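Long-range contacts in diol-dehydratase (Roseburia inulinivorans, PDB 5I2A), which acts as a B12-independent diol dehydratase of the glycyl radical enzyme family, probably removing water from 1,2-propanediol: residues T173-G181 against N253-S261; E474-N482 against A495-N503. One frame throughout, in Å; residues are numbered along the deposited sequence. Where two conformers were deposited one is given.

Contact 1. Residues T173-G181 against N253-S261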
ATOM      1  N   THR A 173     -24.388  15.869   8.657  1.00 16.95           N
ATOM      2  CA  THR A 173     -23.871  16.486   7.448  1.00 16.54           C
ATOM      3  C   THR A 173     -24.762  16.122   6.261  1.00 15.14           C
ATOM      4  O   THR A 173     -25.119  16.980   5.461  1.00 14.90           O
ATOM      5  CB  THR A 173     -22.420  16.067   7.154  1.00 16.03           C
ATOM      6  OG1 THR A 173     -21.566  16.566   8.191  1.00 16.53           O
ATOM      7  CG2 THR A 173     -21.979  16.639   5.822  1.00 16.47           C
ATOM      8  N   VAL A 174     -25.131  14.852   6.164  1.00 12.59           N
ATOM      9  CA  VAL A 174     -25.980  14.394   5.071  1.00 16.69           C
ATOM     10  C   VAL A 174     -27.356  15.086   5.119  1.00 19.03           C
ATOM     11  O   VAL A 174     -27.891  15.494   4.098  1.00 16.31           O
ATOM     12  CB  VAL A 174     -26.157  12.856   5.108  1.00 14.41           C
ATOM     13  CG1 VAL A 174     -27.107  12.392   4.011  1.00 15.54           C
ATOM     14  CG2 VAL A 174     -24.791  12.152   4.974  1.00 14.73           C
ATOM     15  N   LEU A 175     -27.912  15.213   6.316  1.00 16.57           N
ATOM     16  CA  LEU A 175     -29.191  15.888   6.496  1.00 20.27           C
ATOM     17  C   LEU A 175     -29.128  17.358   6.074  1.00 20.42           C
ATOM     18  O   LEU A 175     -30.022  17.835   5.397  1.00 18.93           O
ATOM     19  CB  LEU A 175     -29.651  15.788   7.956  1.00 19.02           C
ATOM     20  CG  LEU A 175     -29.966  14.386   8.467  1.00 15.70           C
ATOM     21  CD1 LEU A 175     -30.337  14.406   9.936  1.00 16.26           C
ATOM     22  CD2 LEU A 175     -31.092  13.802   7.672  1.00 17.07           C
ATOM     23  N   ALA A 176     -28.061  18.061   6.457  1.00 15.74           N
ATOM     24  CA  ALA A 176     -28.000  19.496   6.229  1.00 16.44           C
ATOM     25  C   ALA A 176     -27.558  19.873   4.806  1.00 18.91           C
ATOM     26  O   ALA A 176     -28.063  20.839   4.259  1.00 17.50           O
ATOM     27  CB  ALA A 176     -27.084  20.157   7.272  1.00 15.53           C
ATOM     28  N   ILE A 177     -26.626  19.138   4.195  1.00 16.64           N
ATOM     29  CA  ILE A 177     -26.163  19.563   2.880  1.00 16.14           C
ATOM     30  C   ILE A 177     -26.386  18.506   1.807  1.00 17.16           C
ATOM     31  O   ILE A 177     -26.192  18.765   0.631  1.00 17.64           O
ATOM     32  CB  ILE A 177     -24.660  20.000   2.904  1.00 18.76           C
ATOM     33  CG1 ILE A 177     -23.692  18.819   3.105  1.00 17.17           C
ATOM     34  CG2 ILE A 177     -24.439  21.088   3.949  1.00 18.43           C
ATOM     35  CD1 ILE A 177     -22.189  19.245   3.115  1.00 15.62           C
ATOM     36  N   GLY A 178     -26.837  17.325   2.202  1.00 16.33           N
ATOM     37  CA  GLY A 178     -27.053  16.257   1.244  1.00 15.56           C
ATOM     38  C   GLY A 178     -25.753  15.653   0.738  1.00 18.17           C
ATOM     39  O   GLY A 178     -24.676  16.191   0.988  1.00 16.77           O
ATOM     40  N   LEU A 179     -25.848  14.527   0.032  1.00 15.86           N
ATOM     41  CA  LEU A 179     -24.677  13.969  -0.624  1.00 18.86           C
ATOM     42  C   LEU A 179     -24.236  14.914  -1.744  1.00 22.03           C
ATOM     43  O   LEU A 179     -23.078  14.921  -2.139  1.00 17.52           O
ATOM     44  CB  LEU A 179     -24.954  12.564  -1.164  1.00 15.04           C
ATOM     45  CG  LEU A 179     -25.184  11.505  -0.077  1.00 17.31           C
ATOM     46  CD1 LEU A 179     -25.331  10.120  -0.676  1.00 14.18           C
ATOM     47  CD2 LEU A 179     -24.064  11.523   0.968  1.00 14.43           C
ATOM     48  N   ASN A 180     -25.162  15.727  -2.245  1.00 23.36           N
ATOM     49  CA  ASN A 180     -24.791  16.761  -3.197  1.00 19.57           C
ATOM     50  C   ASN A 180     -23.799  17.720  -2.567  1.00 20.11           C
ATOM     51  O   ASN A 180     -22.803  18.085  -3.175  1.00 20.86           O
ATOM     52  CB  ASN A 180     -26.018  17.520  -3.684  1.00 23.49           C
ATOM     53  CG  ASN A 180     -25.689  18.465  -4.793  1.00 27.24           C
ATOM     54  OD1 ASN A 180     -25.359  18.042  -5.902  1.00 25.36           O
ATOM     55  ND2 ASN A 180     -25.765  19.757  -4.509  1.00 27.61           N
ATOM     56  N   GLY A 181     -24.077  18.107  -1.325  1.00 18.18           N
ATOM     57  CA  GLY A 181     -23.176  18.944  -0.569  1.00 16.88           C
ATOM     58  C   GLY A 181     -21.837  18.282  -0.269  1.00 20.24           C
ATOM     59  O   GLY A 181     -20.804  18.948  -0.276  1.00 19.63           O
ATOM     60  N   ASN A 253     -35.563  13.095  -3.425  0.58 17.32           N
ATOM     61  CA  ASN A 253     -34.886  14.241  -2.820  0.58 18.99           C
ATOM     62  C   ASN A 253     -33.735  13.849  -1.898  0.58 18.96           C
ATOM     63  O   ASN A 253     -32.708  14.524  -1.877  0.58 20.68           O
ATOM     64  CB  ASN A 253     -35.875  15.116  -2.041  0.58 19.59           C
ATOM     65  CG  ASN A 253     -35.389  16.555  -1.889  0.58 19.94           C
ATOM     66  OD1 ASN A 253     -35.163  17.243  -2.887  0.58 23.67           O
ATOM     67  ND2 ASN A 253     -35.250  17.025  -0.645  0.58 19.07           N
ATOM     68  N   VAL A 254     -33.901  12.778  -1.127  1.00 17.05           N
ATOM     69  CA  VAL A 254     -32.871  12.411  -0.152  1.00 18.39           C
ATOM     70  C   VAL A 254     -32.306  11.013  -0.434  1.00 18.67           C
ATOM     71  O   VAL A 254     -33.004  10.133  -0.911  1.00 17.19           O
ATOM     72  CB  VAL A 254     -33.396  12.504   1.317  1.00 17.46           C
ATOM     73  CG1 VAL A 254     -33.739  13.948   1.681  1.00 17.97           C
ATOM     74  CG2 VAL A 254     -34.578  11.587   1.549  1.00 18.19           C
ATOM     75  N   PRO A 255     -31.019  10.807  -0.136  1.00 15.52           N
ATOM     76  CA  PRO A 255     -30.137  11.742   0.555  1.00 18.18           C
ATOM     77  C   PRO A 255     -29.325  12.659  -0.370  1.00 17.08           C
ATOM     78  O   PRO A 255     -28.381  13.275   0.111  1.00 16.73           O
ATOM     79  CB  PRO A 255     -29.216  10.803   1.330  1.00 16.67           C
ATOM     80  CG  PRO A 255     -29.066   9.658   0.425  1.00 17.68           C
ATOM     81  CD  PRO A 255     -30.361   9.504  -0.332  1.00 14.62           C
ATOM     82  N   GLU A 256     -29.692  12.774  -1.642  1.00 18.05           N
ATOM     83  CA  GLU A 256     -28.973  13.678  -2.539  1.00 18.92           C
ATOM     84  C   GLU A 256     -28.986  15.116  -2.019  1.00 22.00           C
ATOM     85  O   GLU A 256     -27.947  15.782  -1.976  1.00 18.96           O
ATOM     86  CB  GLU A 256     -29.544  13.640  -3.966  1.00 18.25           C
ATOM     87  CG  GLU A 256     -28.898  14.713  -4.878  1.00 18.49           C
ATOM     88  CD  GLU A 256     -29.173  14.508  -6.353  1.00 24.61           C
ATOM     89  OE1 GLU A 256     -30.158  13.822  -6.708  1.00 21.46           O
ATOM     90  OE2 GLU A 256     -28.385  15.027  -7.164  1.00 24.37           O
ATOM     91  N   PHE A 257     -30.156  15.571  -1.585  1.00 24.72           N
ATOM     92  CA  PHE A 257     -30.343  16.962  -1.190  1.00 19.94           C
ATOM     93  C   PHE A 257     -30.625  17.101   0.300  1.00 17.57           C
ATOM     94  O   PHE A 257     -30.951  16.116   0.957  1.00 17.65           O
ATOM     95  CB  PHE A 257     -31.480  17.578  -2.019  1.00 19.38           C
ATOM     96  CG  PHE A 257     -31.189  17.619  -3.494  1.00 22.45           C
ATOM     97  CD1 PHE A 257     -30.234  18.489  -3.998  1.00 21.72           C
ATOM     98  CD2 PHE A 257     -31.861  16.787  -4.374  1.00 22.37           C
ATOM     99  CE1 PHE A 257     -29.956  18.530  -5.359  1.00 22.63           C
ATOM    100  CE2 PHE A 257     -31.589  16.823  -5.732  1.00 24.36           C
ATOM    101  CZ  PHE A 257     -30.631  17.694  -6.224  1.00 23.25           C
ATOM    102  N   PRO A 258     -30.472  18.321   0.842  1.00 16.67           N
ATOM    103  CA  PRO A 258     -30.841  18.563   2.240  1.00 17.09           C
ATOM    104  C   PRO A 258     -32.283  18.148   2.528  1.00 21.11           C
ATOM    105  O   PRO A 258     -33.157  18.327   1.680  1.00 22.77           O
ATOM    106  CB  PRO A 258     -30.661  20.079   2.393  1.00 19.51           C
ATOM    107  CG  PRO A 258     -29.602  20.427   1.380  1.00 17.17           C
ATOM    108  CD  PRO A 258     -29.870  19.516   0.216  1.00 15.19           C
ATOM    109  N   ALA A 259     -32.514  17.572   3.702  1.00 21.38           N
ATOM    110  CA  ALA A 259     -33.846  17.106   4.074  1.00 21.57           C
ATOM    111  C   ALA A 259     -34.806  18.279   4.277  1.00 22.54           C
ATOM    112  O   ALA A 259     -34.513  19.179   5.051  1.00 19.21           O
ATOM    113  CB  ALA A 259     -33.775  16.258   5.340  1.00 18.30           C
ATOM    114  N   GLU A 260     -35.953  18.238   3.602  1.00 21.45           N
ATOM    115  CA  GLU A 260     -36.960  19.305   3.675  1.00 30.01           C
ATOM    116  C   GLU A 260     -38.140  19.003   4.601  1.00 27.29           C
ATOM    117  O   GLU A 260     -39.020  19.835   4.777  1.00 26.67           O
ATOM    118  CB  GLU A 260     -37.519  19.593   2.282  1.00 26.14           C
ATOM    119  CG  GLU A 260     -36.476  19.666   1.201  1.00 34.85           C
ATOM    120  CD  GLU A 260     -36.165  21.082   0.791  1.00 46.01           C
ATOM    121  OE1 GLU A 260     -35.925  21.925   1.688  1.00 48.50           O
ATOM    122  OE2 GLU A 260     -36.173  21.345  -0.430  1.00 49.02           O
ATOM    123  N   SER A 261     -38.171  17.805   5.162  1.00 25.20           N
ATOM    124  CA  SER A 261     -39.258  17.403   6.045  1.00 24.04           C
ATOM    125  C   SER A 261     -38.765  16.375   7.048  1.00 27.13           C
ATOM    126  O   SER A 261     -37.661  15.844   6.900  1.00 25.26           O
ATOM    127  CB  SER A 261     -40.423  16.826   5.243  1.00 22.23           C
ATOM    128  OG  SER A 261     -40.086  15.561   4.711  1.00 24.33           O
TER
HETATM  129  O   HOH W   1     -30.510  14.709   3.354  1.00 15.87           O
HETATM  130  O   HOH W   2     -25.784  15.641  -6.432  1.00 30.39           O

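Contact 2. Residues E474-N482 against A495-N503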
ATOM      1  N   GLU A 474       2.412 -28.536  26.096  1.00 28.90           N
ATOM      2  CA  GLU A 474       3.296 -27.728  25.255  1.00 29.87           C
ATOM      3  C   GLU A 474       3.479 -26.303  25.772  1.00 23.88           C
ATOM      4  O   GLU A 474       2.640 -25.778  26.501  1.00 23.30           O
ATOM      5  CB  GLU A 474       2.782 -27.703  23.817  1.00 34.05           C
ATOM      6  CG  GLU A 474       1.286 -27.864  23.673  1.00 42.38           C
ATOM      7  CD  GLU A 474       0.873 -28.221  22.253  1.00 54.70           C
ATOM      8  OE1 GLU A 474      -0.333 -28.459  22.021  1.00 56.51           O
ATOM      9  OE2 GLU A 474       1.756 -28.263  21.369  1.00 61.98           O
ATOM     10  N   ILE A 475       4.594 -25.691  25.399  1.00 26.87           N
ATOM     11  CA  ILE A 475       4.843 -24.295  25.720  1.00 23.95           C
ATOM     12  C   ILE A 475       3.788 -23.424  25.042  1.00 23.80           C
ATOM     13  O   ILE A 475       3.573 -23.528  23.835  1.00 21.68           O
ATOM     14  CB  ILE A 475       6.254 -23.860  25.291  1.00 25.50           C
ATOM     15  CG1 ILE A 475       7.302 -24.577  26.148  1.00 27.87           C
ATOM     16  CG2 ILE A 475       6.425 -22.346  25.436  1.00 23.08           C
ATOM     17  CD1 ILE A 475       8.693 -23.995  26.039  1.00 34.67           C
ATOM     18  N   ALA A 476       3.105 -22.597  25.827  1.00 17.57           N
ATOM     19  CA  ALA A 476       2.013 -21.780  25.298  1.00 18.66           C
ATOM     20  C   ALA A 476       2.194 -20.302  25.615  1.00 21.38           C
ATOM     21  O   ALA A 476       1.437 -19.469  25.132  1.00 17.56           O
ATOM     22  CB  ALA A 476       0.690 -22.259  25.845  1.00 17.38           C
ATOM     23  N   SER A 477       3.183 -19.997  26.450  1.00 17.02           N
ATOM     24  CA  SER A 477       3.455 -18.635  26.897  1.00 19.80           C
ATOM     25  C   SER A 477       4.857 -18.590  27.501  1.00 16.65           C
ATOM     26  O   SER A 477       5.578 -19.585  27.456  1.00 19.97           O
ATOM     27  CB  SER A 477       2.406 -18.176  27.918  1.00 16.26           C
ATOM     28  OG  SER A 477       2.532 -16.797  28.190  1.00 18.11           O
ATOM     29  N   ILE A 478       5.250 -17.447  28.052  1.00 17.95           N
ATOM     30  CA  ILE A 478       6.547 -17.344  28.719  1.00 18.58           C
ATOM     31  C   ILE A 478       6.585 -18.176  30.001  1.00 23.23           C
ATOM     32  O   ILE A 478       5.543 -18.460  30.596  1.00 21.85           O
ATOM     33  CB  ILE A 478       6.905 -15.887  29.072  1.00 19.39           C
ATOM     34  CG1 ILE A 478       5.769 -15.228  29.848  1.00 16.75           C
ATOM     35  CG2 ILE A 478       7.201 -15.101  27.820  1.00 21.47           C
ATOM     36  CD1 ILE A 478       6.101 -13.845  30.369  1.00 19.41           C
ATOM     37  N   GLN A 479       7.791 -18.576  30.399  1.00 21.24           N
ATOM     38  CA  GLN A 479       8.013 -19.312  31.645  1.00 23.66           C
ATOM     39  C   GLN A 479       8.322 -18.338  32.774  1.00 22.27           C
ATOM     40  O   GLN A 479       9.411 -17.788  32.846  1.00 26.24           O
ATOM     41  CB  GLN A 479       9.166 -20.321  31.505  1.00 22.89           C
ATOM     42  CG  GLN A 479       8.784 -21.633  30.834  1.00 19.53           C
ATOM     43  CD  GLN A 479       8.149 -21.408  29.478  1.00 24.80           C
ATOM     44  OE1 GLN A 479       8.821 -21.003  28.530  1.00 24.51           O
ATOM     45  NE2 GLN A 479       6.837 -21.633  29.389  1.00 19.59           N
ATOM     46  N   THR A 480       7.375 -18.116  33.666  1.00 20.89           N
ATOM     47  CA  THR A 480       7.542 -17.194  34.774  1.00 22.31           C
ATOM     48  C   THR A 480       8.012 -17.894  36.049  1.00 21.72           C
ATOM     49  O   THR A 480       8.171 -17.265  37.085  1.00 24.37           O
ATOM     50  CB  THR A 480       6.223 -16.449  35.075  1.00 23.34           C
ATOM     51  OG1 THR A 480       5.125 -17.353  34.940  1.00 34.27           O
ATOM     52  CG2 THR A 480       6.038 -15.280  34.124  1.00 22.21           C
ATOM     53  N   GLY A 481       8.195 -19.207  35.982  1.00 23.11           N
ATOM     54  CA  GLY A 481       8.699 -19.949  37.127  1.00 22.32           C
ATOM     55  C   GLY A 481       7.756 -21.007  37.664  1.00 25.38           C
ATOM     56  O   GLY A 481       6.541 -20.907  37.519  1.00 22.43           O
ATOM     57  N   ASN A 482       8.325 -22.045  38.267  1.00 28.15           N
ATOM     58  CA  ASN A 482       7.524 -23.050  38.946  1.00 26.07           C
ATOM     59  C   ASN A 482       6.689 -22.379  40.035  1.00 23.92           C
ATOM     60  O   ASN A 482       7.230 -21.714  40.913  1.00 25.93           O
ATOM     61  CB  ASN A 482       8.414 -24.143  39.542  1.00 30.75           C
ATOM     62  CG  ASN A 482       7.618 -25.337  40.023  1.00 33.27           C
ATOM     63  OD1 ASN A 482       6.731 -25.209  40.873  1.00 32.35           O
ATOM     64  ND2 ASN A 482       7.912 -26.503  39.466  1.00 32.66           N
ATOM     65  N   ALA A 495       4.525 -12.536  38.657  1.00 19.48           N
ATOM     66  CA  ALA A 495       4.446 -13.529  37.595  1.00 20.64           C
ATOM     67  C   ALA A 495       3.180 -13.319  36.739  1.00 20.46           C
ATOM     68  O   ALA A 495       3.230 -13.398  35.510  1.00 16.35           O
ATOM     69  CB  ALA A 495       4.471 -14.937  38.182  1.00 19.65           C
ATOM     70  N   TYR A 496       2.054 -13.046  37.396  1.00 17.16           N
ATOM     71  CA  TYR A 496       0.808 -12.782  36.686  1.00 14.95           C
ATOM     72  C   TYR A 496       0.918 -11.522  35.832  1.00 17.24           C
ATOM     73  O   TYR A 496       0.478 -11.514  34.681  1.00 16.09           O
ATOM     74  CB  TYR A 496      -0.365 -12.655  37.657  1.00 15.10           C
ATOM     75  CG  TYR A 496      -1.681 -12.331  36.979  1.00 15.37           C
ATOM     76  CD1 TYR A 496      -2.200 -13.153  35.984  1.00 12.94           C
ATOM     77  CD2 TYR A 496      -2.405 -11.211  37.337  1.00 14.54           C
ATOM     78  CE1 TYR A 496      -3.413 -12.854  35.365  1.00 15.14           C
ATOM     79  CE2 TYR A 496      -3.612 -10.903  36.721  1.00 14.55           C
ATOM     80  CZ  TYR A 496      -4.106 -11.721  35.743  1.00 15.01           C
ATOM     81  OH  TYR A 496      -5.288 -11.397  35.144  1.00 14.35           O
ATOM     82  N   ARG A 497       1.521 -10.472  36.387  1.00 16.92           N
ATOM     83  CA  ARG A 497       1.698  -9.220  35.640  1.00 16.94           C
ATOM     84  C   ARG A 497       2.458  -9.490  34.335  1.00 19.51           C
ATOM     85  O   ARG A 497       2.090  -8.978  33.272  1.00 17.35           O
ATOM     86  CB  ARG A 497       2.433  -8.165  36.475  1.00 16.43           C
ATOM     87  CG  ARG A 497       2.436  -6.764  35.850  1.00 18.67           C
ATOM     88  CD  ARG A 497       3.380  -5.803  36.576  1.00 18.85           C
ATOM     89  NE  ARG A 497       4.769  -6.228  36.465  1.00 22.51           N
ATOM     90  CZ  ARG A 497       5.548  -5.982  35.415  1.00 24.19           C
ATOM     91  NH1 ARG A 497       5.078  -5.308  34.376  1.00 27.43           N
ATOM     92  NH2 ARG A 497       6.800  -6.405  35.405  1.00 22.23           N
ATOM     93  N   LYS A 498       3.489 -10.327  34.413  1.00 17.11           N
ATOM     94  CA  LYS A 498       4.314 -10.608  33.239  1.00 17.23           C
ATOM     95  C   LYS A 498       3.597 -11.490  32.219  1.00 16.45           C
ATOM     96  O   LYS A 498       3.736 -11.276  31.019  1.00 16.37           O
ATOM     97  CB  LYS A 498       5.640 -11.268  33.645  1.00 18.60           C
ATOM     98  CG  LYS A 498       6.634 -10.372  34.405  1.00 19.84           C
ATOM     99  CD  LYS A 498       7.764 -11.242  34.965  1.00 26.74           C
ATOM    100  CE  LYS A 498       8.754 -10.469  35.809  1.00 43.79           C
ATOM    101  NZ  LYS A 498       9.660 -11.383  36.570  1.00 46.26           N
ATOM    102  N   GLN A 499       2.856 -12.492  32.688  1.00 13.55           N
ATOM    103  CA  GLN A 499       2.045 -13.297  31.783  1.00 16.86           C
ATOM    104  C   GLN A 499       1.051 -12.400  31.038  1.00 15.90           C
ATOM    105  O   GLN A 499       0.785 -12.601  29.862  1.00 16.19           O
ATOM    106  CB  GLN A 499       1.287 -14.397  32.533  1.00 16.20           C
ATOM    107  CG  GLN A 499       2.154 -15.527  33.042  1.00 17.14           C
ATOM    108  CD  GLN A 499       2.680 -16.388  31.919  1.00 19.37           C
ATOM    109  OE1 GLN A 499       2.237 -16.284  30.773  1.00 17.36           O
ATOM    110  NE2 GLN A 499       3.621 -17.247  32.240  1.00 15.10           N
ATOM    111  N   MET A 500       0.499 -11.425  31.749  1.00 15.99           N
ATOM    112  CA  MET A 500      -0.455 -10.508  31.157  1.00 17.11           C
ATOM    113  C   MET A 500       0.228  -9.655  30.093  1.00 16.40           C
ATOM    114  O   MET A 500      -0.253  -9.571  28.975  1.00 15.28           O
ATOM    115  CB  MET A 500      -1.090  -9.626  32.232  1.00 14.97           C
ATOM    116  CG  MET A 500      -2.088 -10.387  33.105  1.00 14.94           C
ATOM    117  SD  MET A 500      -3.664 -10.650  32.262  1.00 16.45           S
ATOM    118  CE  MET A 500      -4.385  -9.021  32.411  1.00 14.88           C
ATOM    119  N   LEU A 501       1.356  -9.044  30.453  1.00 15.29           N
ATOM    120  CA  LEU A 501       2.059  -8.130  29.560  1.00 17.42           C
ATOM    121  C   LEU A 501       2.488  -8.824  28.274  1.00 17.34           C
ATOM    122  O   LEU A 501       2.290  -8.294  27.186  1.00 17.58           O
ATOM    123  CB  LEU A 501       3.272  -7.514  30.262  1.00 17.22           C
ATOM    124  CG  LEU A 501       4.016  -6.420  29.493  1.00 22.23           C
ATOM    125  CD1 LEU A 501       3.085  -5.287  29.090  1.00 20.77           C
ATOM    126  CD2 LEU A 501       5.189  -5.889  30.307  1.00 21.04           C
ATOM    127  N   TYR A 502       3.055 -10.018  28.400  1.00 16.21           N
ATOM    128  CA  TYR A 502       3.479 -10.779  27.228  1.00 17.29           C
ATOM    129  C   TYR A 502       2.328 -11.015  26.249  1.00 19.00           C
ATOM    130  O   TYR A 502       2.455 -10.768  25.046  1.00 13.62           O
ATOM    131  CB  TYR A 502       4.072 -12.121  27.646  1.00 16.10           C
ATOM    132  CG  TYR A 502       4.557 -12.964  26.481  1.00 15.74           C
ATOM    133  CD1 TYR A 502       5.734 -12.649  25.819  1.00 13.69           C
ATOM    134  CD2 TYR A 502       3.835 -14.067  26.047  1.00 14.98           C
ATOM    135  CE1 TYR A 502       6.183 -13.417  24.765  1.00 18.53           C
ATOM    136  CE2 TYR A 502       4.277 -14.843  24.988  1.00 15.82           C
ATOM    137  CZ  TYR A 502       5.449 -14.511  24.352  1.00 17.75           C
ATOM    138  OH  TYR A 502       5.902 -15.279  23.305  1.00 22.72           O
ATOM    139  N   ASN A 503       1.200 -11.481  26.773  1.00 12.94           N
ATOM    140  CA  ASN A 503       0.081 -11.827  25.916  1.00 16.28           C
ATOM    141  C   ASN A 503      -0.704 -10.616  25.418  1.00 16.05           C
ATOM    142  O   ASN A 503      -1.268 -10.650  24.334  1.00 13.48           O
ATOM    143  CB  ASN A 503      -0.821 -12.815  26.640  1.00 12.68           C
ATOM    144  CG  ASN A 503      -0.243 -14.204  26.600  1.00 14.17           C
ATOM    145  OD1 ASN A 503      -0.259 -14.851  25.556  1.00 15.21           O
ATOM    146  ND2 ASN A 503       0.328 -14.650  27.718  1.00 15.44           N
TER
HETATM  147  O   HOH W   3       1.410 -16.800  24.661  1.00 17.79           O

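Contact 1. Residues T173-G181 against N253-S261
Leu179 and Pro255 meet where helix 171-190 is kinked and the loop 253-261 passes beside it. From Leu179 CB the side chain climbs past a carbonyl before it reaches the proline ring: CB and CG each lie 3.7 Å from Pro255 O, CD1 rests 3.9 Å from Pro255 CG, and CD2 turns back toward Val174 CG2 of the preceding turn. CG sits beside the backbone N (chi1 -67°), which lets CG and CD1 reach Pro255. Val174 CG1 runs alongside Pro255 CB at 3.8 Å. A cis peptide precedes Pro255, and the loop then offers its carbonyls to the helix. Leu179 N donates to Pro255 O at 2.8 Å, nearly straight at 170°, and Asn180 N donates to Glu256 O at 2.8 Å. Neither N is bonded to the preceding helical turn, so the loop supplies the acceptors that the kink removes. Gly178, at positive phi, lets the chains close: a CB there would run into Glu256 O and Phe257 CA. In the other direction, Ala259 N donates to Leu175 O at 3.0 Å. Pro258 CB and CG pack against Ala176 O, and a bridging water donates to both Val174 O and Phe257 O. Asn180 CB lies 3.1 Å from Glu256 O, while Glu256 CG covers one face of the Phe257 ring. The loop links helix 238-253 to helix 262-279; Val217 of helix 200-233 touches Leu179 and Pro255, Ser268 of helix 262-279 touches Val174 and Pro255, and Tyr297 of helix 295-303 touches Leu175 and Ala259.

Contact 2. Residues E474-N482 against A495-N503
Ala495 CB meets Thr480 CB at 3.9 Å, with the Thr480 CG2 methyl next to Ala495 O. One turn on, Lys498 CB lies near both Thr480 CG2 and Ile478 CD1, and its chain runs on extended. Gln499 carries most of the polar contact. Its chain bends at chi2 (-70°), turning the amide toward the loop 477-480. OE1 accepts from Ser477 OG at 2.6 Å, in the carbonyl plane. NE2 donates to Ile478 O at 2.8 Å, from above that carbonyl's plane, and to Thr480 OG1, almost in its own amide plane; Thr480 has a second conformer, which makes this last bond less certain. Oxygen and nitrogen thus have different partners, which fixes the way round of the amide. A leucine here would probably leave Ile478 O without this donor and Ser477 OG without its acceptor. The contact joins one side of the long helix 489-521 to the loop that leaves a small antiparallel hairpin, strands 470-471 and 474-475; on the helix, Gln499 also touches Pro461 and Met464 of helix 459-467. Tyr502, with CG opposite the backbone N (chi1 -179°), lays its ring beneath Ile478: CG2 stands 3.5 Å from the ring centroid and 13° off the normal, a CH-pi contact over the face. Arg147 and Glu144 of helix 143-150 also touch Tyr502. Asn503 ND2 donates to Gln499 O at 3.0 Å and to Ser477 OG at 3.1 Å, while a water donates to both Asn503 OD1 and Ala476 O.

How the contacts relate
Both contacts pair a helix with a loop and both are partly buried, but they lie on opposite sides of the chain's centre, their own centres about 55 Å apart, and share no element. Contact 1 comes first along the chain and closes before contact 2 opens; its segments are separated by mostly helical chain, whereas those of contact 2 are near neighbours in sequence. Their chemistry differs. At contact 1 the direct hydrogen bonds across are all between backbones, two of them at the kink beside Gly178, with prolines filling in. At contact 2 the helix backbone stays regular, and glutamine and asparagine side chains of the helix bond to two hydroxyls and a carbonyl of the loop, with an isoleucine methyl over a tyrosine face.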